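Local atomic coordinates of YokD protein (Bacillus subtilis, PDB entry 2NYG), a protein that binds coenzyme A and is probably an N-acetyltransferase that may contribute to antibiotic resistance. Residues A[55-60]-A[64-69]. Sequence-based numbering, arbitrary orientation.
Sequences ALIDVV and GTIVMP
Val60 sets one methyl on a face of the flat peptide joining Gly64 to Thr65. Val60 CG1 stands almost directly above the carbonyl carbon, 3.8 Å from Gly64 C, while Val60 CG2 lies beyond the edge on the Gly64 CA and Thr65 N side, 4.0 Å from Gly64 CA. Around this peptide the backbone is tied to neighbouring segments, Gly64 by a hydrogen bond with Lys140 and Thr65 by bonds with Met31 and Val33.

The side-chain contacts that remain are apolar. Ile66 is their hub, and its two branches serve different residues. Ile66 CG2 turns to Val60, whose CG1 it meets at 3.6 Å. The other branch starts between the backbone N and the carbonyl carbon (chi1 66°) and runs out extended, carrying CD1 up to the helix. There Ile66 CD1 lies 4.0 Å from Ile57 CG1, the two side chains crossing at about a right angle, and 4.3 Å from Leu56 CB. One turn before Val60, Leu56 reaches farther along the strand: its CD1 comes within 4.4 Å of Met68 CE, a looser touch between methyl groups. Trp138 of strand 135-139 packs against both Ile57 and Ile66, and Phe119 of helix 114-119 against Ile66 and Met68. Thr65 points away from the helix, its OG1 hydrogen-bonded to His141 N.

Three residues connect the helix to the strand; the axes of 55-60 and 65-69 approach to 8.8 Å and run roughly antiparallel, 142° between their directions. Most of the buried surface lies on Val60 and Ile66, little on Met68, whose side chain is about 8 Å from the bound coenzyme A. This is the helix-to-strand return of a beta-alpha-beta crossover, in which helix 48-60 links the adjacent parallel strands 32-37 and 65-69 of the central mixed sheet.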
loop_
_atom_site.group_PDB
_atom_site.type_symbol
_atom_site.label_atom_id
_atom_site.label_comp_id
_atom_site.label_asym_id
_atom_site.label_seq_id
_atom_site.Cartn_x
_atom_site.Cartn_y
_atom_site.Cartn_z
ATOM N N ALA A 55 10.846 -12.701 -4.486
ATOM C CA ALA A 55 11.909 -13.564 -4.012
ATOM C C ALA A 55 11.270 -14.614 -3.109
ATOM O O ALA A 55 11.691 -15.767 -3.077
ATOM C CB ALA A 55 12.945 -12.746 -3.243
ATOM N N LEU A 56 10.241 -14.214 -2.381
ATOM C CA LEU A 56 9.556 -15.139 -1.505
ATOM C C LEU A 56 8.809 -16.153 -2.337
ATOM O O LEU A 56 8.808 -17.347 -2.032
ATOM C CB LEU A 56 8.589 -14.384 -0.585
ATOM C CG LEU A 56 9.232 -13.926 0.725
ATOM C CD1 LEU A 56 8.495 -12.740 1.312
ATOM C CD2 LEU A 56 9.253 -15.103 1.682
ATOM N N ILE A 57 8.183 -15.667 -3.400
ATOM C CA ILE A 57 7.422 -16.523 -4.300
ATOM C C ILE A 57 8.346 -17.469 -5.077
ATOM O O ILE A 57 8.045 -18.650 -5.263
ATOM C CB ILE A 57 6.565 -15.654 -5.251
ATOM C CG1 ILE A 57 5.395 -15.074 -4.460
ATOM C CG2 ILE A 57 6.076 -16.459 -6.416
ATOM C CD1 ILE A 57 4.429 -14.264 -5.243
ATOM N N ASP A 58 9.490 -16.946 -5.496
ATOM C CA ASP A 58 10.455 -17.733 -6.239
ATOM C C ASP A 58 10.950 -18.905 -5.427
ATOM O O ASP A 58 11.153 -20.004 -5.948
ATOM C CB ASP A 58 11.646 -16.867 -6.631
ATOM C CG ASP A 58 11.393 -16.081 -7.884
ATOM O OD1 ASP A 58 10.203 -15.959 -8.265
ATOM O OD2 ASP A 58 12.383 -15.589 -8.475
ATOM N N VAL A 59 11.139 -18.669 -4.137
ATOM C CA VAL A 59 11.642 -19.709 -3.278
ATOM C C VAL A 59 10.559 -20.705 -2.931
ATOM O O VAL A 59 10.692 -21.896 -3.216
ATOM C CB VAL A 59 12.243 -19.104 -2.005
ATOM C CG1 VAL A 59 12.767 -20.203 -1.096
ATOM C CG2 VAL A 59 13.365 -18.151 -2.380
ATOM N N VAL A 60 9.473 -20.211 -2.349
ATOM C CA VAL A 60 8.382 -21.075 -1.918
ATOM C C VAL A 60 7.603 -21.751 -3.048
ATOM O O VAL A 60 6.848 -22.693 -2.814
ATOM C CB VAL A 60 7.421 -20.296 -0.990
ATOM C CG1 VAL A 60 6.099 -20.010 -1.685
ATOM C CG2 VAL A 60 7.209 -21.077 0.276
ATOM N N GLY A 64 4.246 -23.909 -2.744
ATOM C CA GLY A 64 4.362 -23.397 -1.392
ATOM C C GLY A 64 3.248 -22.395 -1.124
ATOM O O GLY A 64 2.461 -22.061 -2.013
ATOM N N THR A 65 3.181 -21.903 0.105
ATOM C CA THR A 65 2.138 -20.958 0.480
ATOM C C THR A 65 2.744 -19.897 1.388
ATOM O O THR A 65 3.383 -20.241 2.368
ATOM C CB THR A 65 0.978 -21.685 1.264
ATOM O OG1 THR A 65 0.458 -22.783 0.495
ATOM C CG2 THR A 65 -0.154 -20.732 1.559
ATOM N N ILE A 66 2.579 -18.618 1.056
ATOM C CA ILE A 66 3.090 -17.574 1.930
ATOM C C ILE A 66 1.932 -16.797 2.544
ATOM O O ILE A 66 1.046 -16.304 1.849
ATOM C CB ILE A 66 4.060 -16.598 1.224
ATOM C CG1 ILE A 66 3.349 -15.789 0.170
ATOM C CG2 ILE A 66 5.178 -17.366 0.562
ATOM C CD1 ILE A 66 4.311 -14.981 -0.647
ATOM N N VAL A 67 1.945 -16.727 3.870
ATOM C CA VAL A 67 0.913 -16.036 4.624
ATOM C C VAL A 67 1.525 -14.862 5.385
ATOM O O VAL A 67 2.692 -14.905 5.791
ATOM C CB VAL A 67 0.226 -16.992 5.650
ATOM C CG1 VAL A 67 -0.853 -16.248 6.414
ATOM C CG2 VAL A 67 -0.364 -18.195 4.945
ATOM N N MET A 68 0.737 -13.810 5.566
ATOM C CA MET A 68 1.199 -12.653 6.296
ATOM C C MET A 68 0.034 -12.094 7.062
ATOM O O MET A 68 -1.106 -12.197 6.628
ATOM C CB MET A 68 1.722 -11.568 5.356
ATOM C CG MET A 68 2.987 -11.910 4.621
ATOM S SD MET A 68 3.624 -10.509 3.689
ATOM C CE MET A 68 4.477 -11.317 2.353
ATOM N N PRO A 69 0.306 -11.488 8.222
ATOM C CA PRO A 69 -0.747 -10.901 9.037
ATOM C C PRO A 69 -1.048 -9.559 8.400
ATOM O O PRO A 69 -0.134 -8.844 8.008
ATOM C CB PRO A 69 -0.083 -10.789 10.401
ATOM C CG PRO A 69 1.305 -10.451 10.047
ATOM C CD PRO A 69 1.611 -11.386 8.899
#